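Local coordinates for AtGH3.15 acyl acid amido synthetase (Arabidopsis thaliana, PDB 6E1Q), which joins amino acids, chiefly glutamine, to the auxin precursor indole-3-butyric acid and to the herbicide 2,4-DB through an ATP-dependent adenylation, at residues G518-K523 against R581-W586; E502-V507 against G526-K531; L432-D437 against G476-Y481; L462-S467 against T557-T562. All blocks are in the same frame, centred on the assembly; numbering follows the deposited sequence.

Contact 1: residues G518-K523 against R581-W586; sequences GRKNDK and RKIPSW
K520, R519 and W586 carry this contact, in which the last turn of helix 513-522 lies along the extended chain leading toward the C terminus. K520 rests its inner carbons on two places of that chain. Its CB sits 3.7 Å from I583 CG2, and, with CG anti to the backbone N (chi1 166°), its methylene run passes over the peptide groups beyond P584, bringing CD to 3.3 Å from the backbone oxygen of W586. The same CD lies 4.1 Å from W586 CB. R519 meets P584 twice: CB is 3.8 Å from P584 CG, and bends at chi2 and chi3 (-88°) fold the chain back until P584 CD lies over one face of the guanidinium, 3.9 Å from R519 NE. The polar end is engaged by E508, which forms a salt bridge with NE. Replacement of R519 by leucine would probably leave E508 without its charged mate and strip P584 CD of the flat group that covers it. At W586 the indole is met by N521, whose ND2 lies obliquely 4.0 Å from W586 CZ3, with amide and ring planes 43° apart. No hydrogen bond spans the two segments, so the chain is held here by van der Waals contact, supplemented by bonds to nearby side chains. P584 also touches E508 and E509 of helix 497-510, S585 is hydrogen-bonded to E509 and R516, and W586 packs on A513, R516 and K517, so this tail beyond strand 574-579 runs across both consecutive helices.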
# COMPACT_ATOMS: atom_id res chain seq x y z
N GLY A 518 24.89 17.20 -14.01
CA GLY A 518 25.95 16.20 -13.94
C GLY A 518 26.23 15.56 -15.29
O GLY A 518 27.38 15.31 -15.64
N ARG A 519 25.17 15.27 -16.05
CA ARG A 519 25.36 14.62 -17.35
C ARG A 519 25.93 15.59 -18.37
O ARG A 519 26.88 15.28 -19.09
CB ARG A 519 24.04 14.04 -17.84
CG ARG A 519 23.75 12.63 -17.32
CD ARG A 519 24.57 11.65 -18.11
NE ARG A 519 23.85 11.21 -19.30
CZ ARG A 519 24.39 11.11 -20.51
NH1 ARG A 519 25.66 11.41 -20.70
NH2 ARG A 519 23.65 10.70 -21.53
N LYS A 520 25.36 16.79 -18.44
CA LYS A 520 25.68 17.69 -19.54
C LYS A 520 26.91 18.53 -19.22
O LYS A 520 27.83 18.63 -20.04
CB LYS A 520 24.47 18.57 -19.86
CG LYS A 520 24.78 19.77 -20.74
CD LYS A 520 23.61 20.75 -20.79
CE LYS A 520 23.69 21.62 -22.03
NZ LYS A 520 24.30 20.88 -23.16
N ASN A 521 26.96 19.10 -18.02
CA ASN A 521 28.03 20.02 -17.65
C ASN A 521 29.13 19.34 -16.84
O ASN A 521 30.26 19.18 -17.33
CB ASN A 521 27.45 21.18 -16.84
CG ASN A 521 28.43 22.30 -16.65
OD1 ASN A 521 29.60 22.18 -17.01
ND2 ASN A 521 27.97 23.40 -16.08
N ASP A 522 28.81 18.94 -15.61
CA ASP A 522 29.82 18.50 -14.65
C ASP A 522 30.68 17.37 -15.20
O ASP A 522 31.87 17.27 -14.88
CB ASP A 522 29.15 18.06 -13.36
CG ASP A 522 28.86 19.21 -12.43
OD1 ASP A 522 29.24 20.35 -12.78
OD2 ASP A 522 28.25 18.97 -11.37
N LYS A 523 30.08 16.46 -15.97
CA LYS A 523 30.71 15.29 -16.60
C LYS A 523 30.92 14.12 -15.64
O LYS A 523 31.56 13.13 -16.02
CB LYS A 523 32.05 15.66 -17.25
CG LYS A 523 32.66 14.62 -18.18
CD LYS A 523 31.63 14.06 -19.13
CE LYS A 523 31.16 15.12 -20.09
NZ LYS A 523 31.99 15.10 -21.33
N ARG A 581 21.68 7.60 -25.90
CA ARG A 581 22.61 8.13 -26.90
C ARG A 581 22.58 9.64 -26.99
O ARG A 581 23.31 10.22 -27.79
CB ARG A 581 22.33 7.51 -28.27
CG ARG A 581 22.78 6.06 -28.41
CD ARG A 581 23.98 5.76 -27.52
NE ARG A 581 24.39 4.36 -27.58
CZ ARG A 581 25.41 3.85 -26.89
NH1 ARG A 581 26.11 4.63 -26.07
NH2 ARG A 581 25.72 2.57 -27.00
N LYS A 582 21.74 10.30 -26.19
CA LYS A 582 21.65 11.75 -26.23
C LYS A 582 21.87 12.28 -24.82
O LYS A 582 21.53 11.62 -23.83
CB LYS A 582 20.29 12.21 -26.78
CG LYS A 582 20.06 11.84 -28.25
CD LYS A 582 18.60 11.45 -28.51
CE LYS A 582 17.68 12.65 -28.53
NZ LYS A 582 16.23 12.26 -28.41
N ILE A 583 22.46 13.47 -24.74
CA ILE A 583 22.69 14.10 -23.44
C ILE A 583 21.46 14.91 -23.07
O ILE A 583 20.93 15.64 -23.92
CB ILE A 583 23.97 14.95 -23.47
CG1 ILE A 583 25.17 14.08 -23.81
CG2 ILE A 583 24.20 15.64 -22.14
CD1 ILE A 583 25.63 14.20 -25.25
N PRO A 584 20.95 14.80 -21.84
CA PRO A 584 19.77 15.57 -21.45
C PRO A 584 20.07 17.05 -21.34
O PRO A 584 21.22 17.47 -21.16
CB PRO A 584 19.38 14.97 -20.09
CG PRO A 584 20.65 14.37 -19.57
CD PRO A 584 21.42 13.90 -20.76
N SER A 585 19.02 17.86 -21.47
CA SER A 585 19.19 19.30 -21.46
C SER A 585 19.31 19.83 -20.03
O SER A 585 18.80 19.23 -19.08
CB SER A 585 18.03 19.97 -22.18
OG SER A 585 16.79 19.57 -21.62
N TRP A 586 20.02 20.95 -19.90
CA TRP A 586 20.15 21.66 -18.64
C TRP A 586 20.73 23.05 -18.90
O TRP A 586 21.67 23.19 -19.69
CB TRP A 586 21.04 20.89 -17.65
CG TRP A 586 21.15 21.59 -16.33
CD1 TRP A 586 20.32 21.45 -15.25
CD2 TRP A 586 22.13 22.57 -15.96
NE1 TRP A 586 20.73 22.28 -14.24
CE2 TRP A 586 21.84 22.98 -14.65
CE3 TRP A 586 23.23 23.14 -16.62
CZ2 TRP A 586 22.60 23.94 -13.97
CZ3 TRP A 586 23.98 24.08 -15.95
CH2 TRP A 586 23.67 24.47 -14.64

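Contact 2: residues E502-V507 against G526-K531; sequences ECCFTV and GPLEIK
This is helix-on-sheet packing in the core of the C-terminal domain: the buried side of helix 497-510 lies on the start of strand 529-533. The axes of 502-507 and 529-531 come within 8.1 Å, with 125° between their directions, and the contact is wholly apolar, with no hydrogen bond across it. C504 is the residue at its middle. With its sulfur beside the backbone N (chi1 -70°), SG presses on I530 CG1 at 3.7 Å, while its CB faces L528 CD2 at 4.1 Å. That methyl also lies 3.7 Å from the backbone oxygen of C504. One turn further on, V507 CG1 touches L528 CD1 at 3.8 Å, the two branched side chains crossing at about a right angle. I530 reaches back along the helix, its CD1 standing 4.0 Å from C503 CB. The small cysteine side chains are consistent with the close approach of helix and strand. Around the contact, W482 of strand 477-485 touches both C503 and I530, F578 of strand 574-579 touches C504, and helix 441-452 packs on V507 through A447 and A451. Helices 497-510 and 513-522 together link the parallel neighbours 477-485 and 529-533, making a beta-alpha-beta crossover.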
# COMPACT_ATOMS: atom_id res chain seq x y z
N GLU A 502 15.86 5.61 -27.04
CA GLU A 502 15.08 6.81 -26.74
C GLU A 502 14.42 6.70 -25.37
O GLU A 502 14.27 7.72 -24.68
CB GLU A 502 14.05 7.07 -27.84
CG GLU A 502 13.30 8.41 -27.73
CD GLU A 502 14.18 9.63 -28.01
OE1 GLU A 502 15.36 9.44 -28.38
OE2 GLU A 502 13.69 10.78 -27.86
N CYS A 503 14.04 5.48 -24.95
CA CYS A 503 13.54 5.29 -23.59
C CYS A 503 14.58 5.71 -22.56
O CYS A 503 14.28 6.41 -21.59
CB CYS A 503 13.14 3.83 -23.35
SG CYS A 503 11.59 3.39 -24.15
N CYS A 504 15.83 5.28 -22.77
CA CYS A 504 16.91 5.66 -21.86
C CYS A 504 16.98 7.17 -21.72
O CYS A 504 17.02 7.71 -20.61
CB CYS A 504 18.24 5.12 -22.37
SG CYS A 504 18.43 3.37 -22.25
N PHE A 505 16.98 7.87 -22.86
CA PHE A 505 17.04 9.33 -22.85
C PHE A 505 15.85 9.94 -22.14
O PHE A 505 15.99 10.94 -21.41
CB PHE A 505 17.12 9.84 -24.28
CG PHE A 505 16.93 11.30 -24.39
CD1 PHE A 505 17.94 12.17 -24.00
CD2 PHE A 505 15.74 11.82 -24.88
CE1 PHE A 505 17.78 13.56 -24.12
CE2 PHE A 505 15.56 13.20 -24.99
CZ PHE A 505 16.58 14.07 -24.61
N THR A 506 14.66 9.37 -22.34
CA THR A 506 13.45 9.99 -21.81
C THR A 506 13.43 9.94 -20.29
O THR A 506 12.97 10.88 -19.65
CB THR A 506 12.22 9.30 -22.40
OG1 THR A 506 12.31 9.37 -23.82
CG2 THR A 506 10.92 9.98 -21.96
N VAL A 507 13.92 8.84 -19.71
CA VAL A 507 14.15 8.81 -18.27
C VAL A 507 15.08 9.94 -17.86
O VAL A 507 14.79 10.71 -16.93
CB VAL A 507 14.74 7.46 -17.82
CG1 VAL A 507 14.89 7.44 -16.30
CG2 VAL A 507 13.87 6.31 -18.26
N GLY A 526 27.58 9.30 -16.07
CA GLY A 526 27.60 8.69 -17.38
C GLY A 526 26.20 8.42 -17.92
O GLY A 526 25.19 8.78 -17.30
N PRO A 527 26.13 7.78 -19.08
CA PRO A 527 24.83 7.63 -19.76
C PRO A 527 23.95 6.59 -19.07
O PRO A 527 24.39 5.48 -18.78
CB PRO A 527 25.22 7.19 -21.18
CG PRO A 527 26.73 7.43 -21.28
CD PRO A 527 27.24 7.26 -19.89
N LEU A 528 22.69 6.96 -18.85
CA LEU A 528 21.77 6.03 -18.21
C LEU A 528 21.61 4.77 -19.05
O LEU A 528 21.64 4.81 -20.28
CB LEU A 528 20.40 6.68 -17.99
CG LEU A 528 19.35 5.83 -17.27
CD1 LEU A 528 18.58 6.67 -16.27
CD2 LEU A 528 18.39 5.19 -18.27
N GLU A 529 21.44 3.65 -18.35
CA GLU A 529 21.38 2.34 -18.97
C GLU A 529 20.09 1.66 -18.56
O GLU A 529 19.74 1.64 -17.37
CB GLU A 529 22.57 1.49 -18.54
CG GLU A 529 22.55 0.07 -19.04
CD GLU A 529 23.88 -0.65 -18.79
OE1 GLU A 529 24.72 -0.11 -18.03
OE2 GLU A 529 24.08 -1.74 -19.36
N ILE A 530 19.38 1.08 -19.53
CA ILE A 530 18.24 0.23 -19.26
C ILE A 530 18.63 -1.19 -19.65
O ILE A 530 19.09 -1.43 -20.77
CB ILE A 530 16.97 0.68 -20.01
CG1 ILE A 530 16.48 2.03 -19.47
CG2 ILE A 530 15.88 -0.39 -19.88
CD1 ILE A 530 15.30 2.61 -20.24
N LYS A 531 18.46 -2.11 -18.70
CA LYS A 531 18.68 -3.53 -18.94
C LYS A 531 17.33 -4.23 -18.91
O LYS A 531 16.58 -4.10 -17.93
CB LYS A 531 19.64 -4.12 -17.90
CG LYS A 531 21.04 -3.48 -17.92
CD LYS A 531 21.89 -3.88 -16.70
CE LYS A 531 23.28 -4.31 -17.09
NZ LYS A 531 24.36 -3.76 -16.22

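Contact 3: residues L432-D437 against G476-Y481; sequences LSIDMD and GHYVIY
The loop between strands 430-432 and 439-440, whose ends pair through L432 and T439, is closed here against the beginning of strand 477-485, with Y478 as the residue it wraps. Y478 OH donates to D437 OD2 over 2.7 Å, on the anti lone pair, the ring and carboxylate planes standing 42° apart; T439 OG1 also bonds the hydroxyl. L432 comes over one face of the ring in a CH-pi contact, CD1 lying 4.0 Å from the centroid of Y478. I434 takes the edge, its CG1 3.8 Å from Y478 CE1, while its CD1 reaches the peptide joining G476 and H477, 3.4 Å from G476 C. A phenylalanine in place of Y478 would probably leave D437 OD2 and T439 without a shared partner, so that the loop would lose its polar tie to the strand. Set between the backbone N and the carbonyl carbon (chi1 53°), the D437 carboxylate turns back into its own loop: I434 N gives to D437 OD2 at 2.6 Å and D435 N to D437 OD1 at 2.7 Å. S433 OG gives a further bond to D437 O. The carboxylate thus braces the connection between paired strands 430-432 and 439-440 and ties it to strand 477-485.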
# COMPACT_ATOMS: atom_id res chain seq x y z
N LEU A 432 18.46 6.70 -5.68
CA LEU A 432 19.69 6.60 -6.44
C LEU A 432 20.58 7.80 -6.18
O LEU A 432 20.10 8.94 -6.09
CB LEU A 432 19.42 6.48 -7.95
CG LEU A 432 18.67 5.22 -8.38
CD1 LEU A 432 18.12 5.39 -9.83
CD2 LEU A 432 19.56 3.99 -8.24
N SER A 433 21.89 7.55 -6.06
CA SER A 433 22.86 8.61 -5.82
C SER A 433 24.24 8.12 -6.23
O SER A 433 24.80 7.23 -5.57
CB SER A 433 22.86 9.04 -4.36
OG SER A 433 23.86 10.03 -4.18
N ILE A 434 24.80 8.69 -7.29
CA ILE A 434 26.19 8.42 -7.62
C ILE A 434 27.12 9.22 -6.71
O ILE A 434 28.01 8.65 -6.07
CB ILE A 434 26.45 8.71 -9.11
CG1 ILE A 434 25.66 7.72 -9.96
CG2 ILE A 434 27.95 8.65 -9.42
CD1 ILE A 434 25.62 8.05 -11.41
N ASP A 435 26.90 10.53 -6.61
CA ASP A 435 27.60 11.31 -5.60
C ASP A 435 26.67 12.38 -5.04
O ASP A 435 26.01 12.15 -4.02
CB ASP A 435 28.88 11.94 -6.18
CG ASP A 435 29.45 13.05 -5.30
OD1 ASP A 435 29.72 12.78 -4.11
OD2 ASP A 435 29.66 14.18 -5.81
N MET A 436 26.59 13.54 -5.71
CA MET A 436 25.75 14.63 -5.23
C MET A 436 24.42 14.65 -5.94
O MET A 436 23.52 15.41 -5.54
CB MET A 436 26.49 15.99 -5.37
CG MET A 436 25.70 17.26 -5.01
SD MET A 436 26.52 18.77 -5.52
CE MET A 436 27.52 18.23 -6.88
N ASP A 437 24.25 13.81 -6.96
CA ASP A 437 22.92 13.51 -7.46
C ASP A 437 22.16 12.74 -6.38
O ASP A 437 22.70 11.81 -5.77
CB ASP A 437 23.00 12.68 -8.75
CG ASP A 437 23.86 11.43 -8.61
OD1 ASP A 437 25.08 11.56 -8.38
OD2 ASP A 437 23.30 10.32 -8.73
N GLY A 476 30.31 6.95 -12.99
CA GLY A 476 29.15 6.23 -12.52
C GLY A 476 27.92 6.54 -13.35
O GLY A 476 27.82 7.59 -13.99
N HIS A 477 26.97 5.60 -13.36
CA HIS A 477 25.72 5.82 -14.07
C HIS A 477 24.61 4.96 -13.46
O HIS A 477 24.86 4.00 -12.74
CB HIS A 477 25.87 5.55 -15.57
CG HIS A 477 25.96 4.10 -15.92
ND1 HIS A 477 27.12 3.36 -15.76
CD2 HIS A 477 25.04 3.24 -16.42
CE1 HIS A 477 26.91 2.12 -16.16
NE2 HIS A 477 25.66 2.02 -16.56
N TYR A 478 23.38 5.36 -13.76
CA TYR A 478 22.21 4.62 -13.30
C TYR A 478 21.95 3.42 -14.20
O TYR A 478 22.10 3.49 -15.42
CB TYR A 478 20.96 5.50 -13.31
CG TYR A 478 20.95 6.64 -12.32
CD1 TYR A 478 21.98 6.83 -11.42
CD2 TYR A 478 19.89 7.54 -12.30
CE1 TYR A 478 21.95 7.88 -10.52
CE2 TYR A 478 19.84 8.57 -11.41
CZ TYR A 478 20.88 8.75 -10.52
OH TYR A 478 20.83 9.80 -9.64
N VAL A 479 21.53 2.33 -13.57
CA VAL A 479 21.03 1.14 -14.25
C VAL A 479 19.57 0.96 -13.86
O VAL A 479 19.25 0.83 -12.67
CB VAL A 479 21.84 -0.11 -13.85
CG1 VAL A 479 21.18 -1.36 -14.40
CG2 VAL A 479 23.28 -0.01 -14.33
N ILE A 480 18.67 0.94 -14.86
CA ILE A 480 17.26 0.62 -14.64
C ILE A 480 16.94 -0.74 -15.24
O ILE A 480 17.16 -0.97 -16.44
CB ILE A 480 16.34 1.71 -15.22
CG1 ILE A 480 16.96 3.09 -15.04
CG2 ILE A 480 14.96 1.63 -14.57
CD1 ILE A 480 16.97 3.59 -13.62
N TYR A 481 16.41 -1.65 -14.42
CA TYR A 481 15.99 -2.98 -14.89
C TYR A 481 14.51 -2.93 -15.29
O TYR A 481 13.65 -2.60 -14.47
CB TYR A 481 16.21 -4.04 -13.81
CG TYR A 481 17.65 -4.19 -13.35
CD1 TYR A 481 18.54 -5.01 -14.02
CD2 TYR A 481 18.11 -3.49 -12.24
CE1 TYR A 481 19.87 -5.14 -13.60
CE2 TYR A 481 19.43 -3.60 -11.81
CZ TYR A 481 20.30 -4.43 -12.50
OH TYR A 481 21.59 -4.54 -12.06

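Contact 4: residues L462-S467 against T557-T562; sequences LMDFTS and TPRSVT
Loop 557-562 runs beside strand 461-470 with the CA atoms of T466 and R559 4.4 Å apart, and a single backbone hydrogen bond, V561 N to S467 O at 2.8 Å, joins the two chains. Two hydroxyls of the strand reach for backbone oxygens of the loop. T466 OG1 donates to P558 O at 2.7 Å, tilted out of the carbonyl plane, whereas S467 OG meets R559 O at 2.8 Å in the carbonyl plane, on a lone pair. This strand is outermost in the four-stranded sheet of the C-terminal domain, its other neighbour being strand 477-485, so the loop lies along its outer edge, before helix 564-571. R559 carries the largest buried area of the contact. Its guanidinium lies flat on F465, the group centres 4.3 Å apart and the planes at 3°, in a stack with off-centre cation-pi character; F465 CG stands between the backbone N and the carbonyl carbon (chi1 78°), which lifts the ring to the loop. The guanidinium edge serves two acceptors through NH1: a salt bridge to D464 OD1 at 2.8 Å, with carboxylate and guanidinium planes 85° apart, and a bond to F465 O at 3.0 Å. A water donates to D464 OD1 and accepts from R559 NH2. The second carboxylate oxygen, OD2, receives T557 OG1. R559 NE bonds T304 of the N-terminal domain, and the R559 side chain lies about 11 Å from that of the ATP-binding T302, consistent with a place at the junction between the domains.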
# COMPACT_ATOMS: atom_id res chain seq x y z
N LEU A 462 5.67 -2.23 -19.85
CA LEU A 462 6.61 -2.41 -18.75
C LEU A 462 5.86 -3.07 -17.59
O LEU A 462 4.87 -2.51 -17.10
CB LEU A 462 7.20 -1.06 -18.35
CG LEU A 462 8.13 -1.11 -17.14
CD1 LEU A 462 9.37 -1.97 -17.46
CD2 LEU A 462 8.53 0.33 -16.74
N MET A 463 6.29 -4.27 -17.18
CA MET A 463 5.59 -4.96 -16.10
C MET A 463 6.08 -4.54 -14.72
O MET A 463 5.28 -4.45 -13.78
CB MET A 463 5.72 -6.46 -16.25
CG MET A 463 5.49 -6.93 -17.68
SD MET A 463 3.76 -6.84 -18.22
CE MET A 463 3.05 -8.23 -17.34
N ASP A 464 7.38 -4.32 -14.55
CA ASP A 464 7.94 -3.89 -13.27
C ASP A 464 9.32 -3.34 -13.56
O ASP A 464 9.90 -3.59 -14.62
CB ASP A 464 8.01 -5.05 -12.25
CG ASP A 464 7.68 -4.60 -10.81
OD1 ASP A 464 7.63 -3.39 -10.55
OD2 ASP A 464 7.37 -5.46 -9.96
N PHE A 465 9.87 -2.59 -12.59
CA PHE A 465 11.22 -2.08 -12.72
C PHE A 465 11.85 -1.89 -11.35
O PHE A 465 11.15 -1.77 -10.34
CB PHE A 465 11.27 -0.75 -13.49
CG PHE A 465 10.85 0.43 -12.67
CD1 PHE A 465 9.51 0.79 -12.59
CD2 PHE A 465 11.79 1.18 -11.98
CE1 PHE A 465 9.11 1.88 -11.84
CE2 PHE A 465 11.40 2.26 -11.21
CZ PHE A 465 10.07 2.60 -11.13
N THR A 466 13.17 -1.89 -11.33
CA THR A 466 13.98 -1.43 -10.20
C THR A 466 15.25 -0.81 -10.77
O THR A 466 15.35 -0.61 -11.99
CB THR A 466 14.27 -2.57 -9.21
OG1 THR A 466 14.79 -2.01 -8.00
CG2 THR A 466 15.25 -3.55 -9.79
N SER A 467 16.21 -0.49 -9.91
CA SER A 467 17.37 0.26 -10.36
C SER A 467 18.54 0.08 -9.39
O SER A 467 18.38 -0.41 -8.27
CB SER A 467 17.03 1.75 -10.52
OG SER A 467 16.80 2.38 -9.27
N THR A 557 7.75 -4.18 -4.73
CA THR A 557 9.01 -4.13 -5.46
C THR A 557 9.79 -2.88 -5.07
O THR A 557 9.29 -1.76 -5.28
CB THR A 557 8.76 -4.15 -6.97
OG1 THR A 557 8.04 -5.35 -7.30
CG2 THR A 557 10.09 -4.15 -7.71
N PRO A 558 10.96 -3.01 -4.46
CA PRO A 558 11.76 -1.81 -4.16
C PRO A 558 12.21 -1.17 -5.46
O PRO A 558 12.57 -1.87 -6.42
CB PRO A 558 12.95 -2.36 -3.36
CG PRO A 558 13.12 -3.75 -3.91
CD PRO A 558 11.73 -4.25 -4.24
N ARG A 559 12.18 0.15 -5.51
CA ARG A 559 12.53 0.83 -6.76
C ARG A 559 14.03 1.03 -6.95
O ARG A 559 14.45 1.45 -8.02
CB ARG A 559 11.81 2.17 -6.83
CG ARG A 559 10.31 2.03 -6.87
CD ARG A 559 9.88 0.93 -7.83
NE ARG A 559 8.43 0.96 -8.07
CZ ARG A 559 7.77 0.09 -8.83
NH1 ARG A 559 8.41 -0.90 -9.44
NH2 ARG A 559 6.47 0.23 -8.99
N SER A 560 14.84 0.76 -5.93
CA SER A 560 16.26 0.57 -6.17
C SER A 560 16.77 -0.49 -5.20
O SER A 560 16.19 -0.71 -4.14
CB SER A 560 17.06 1.87 -6.03
OG SER A 560 17.16 2.23 -4.68
N VAL A 561 17.86 -1.15 -5.59
CA VAL A 561 18.40 -2.28 -4.85
C VAL A 561 19.88 -2.02 -4.58
O VAL A 561 20.61 -1.59 -5.48
CB VAL A 561 18.22 -3.60 -5.62
CG1 VAL A 561 18.87 -4.71 -4.88
CG2 VAL A 561 16.74 -3.90 -5.80
N THR A 562 20.31 -2.25 -3.33
CA THR A 562 21.72 -2.23 -2.96
C THR A 562 22.25 -3.57 -2.49
O THR A 562 23.46 -3.78 -2.56
CB THR A 562 22.00 -1.21 -1.85
OG1 THR A 562 21.00 -1.33 -0.82
CG2 THR A 562 22.01 0.21 -2.40
O HOH W 1 5.98 -1.18 -11.58

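How the contacts relate
Contacts 2, 3 and 4 are buried and reach one four-stranded sheet, whereas contact 1 lies near the surface, most of its residues exposed, where a tail covers a helix end. Contact 2 is purely apolar, and contact 1 also lacks cross-segment hydrogen bonds; contact 3 adds a tyrosine-aspartate bond to apolar packing, while contact 4 combines a salt bridge, an arginine stack and hydroxyl and backbone bonds. The sheet joins them: Y481 N bonds T466 O between contacts 3 and 4, while G526 and E529 bond G476 and H477 between contacts 2 and 3. Contacts 1 and 2 meet through the K582-E502 salt bridge, with helices 497-510 and 513-522 consecutive in the chain. Contact 4 alone approaches the ATP-binding residues.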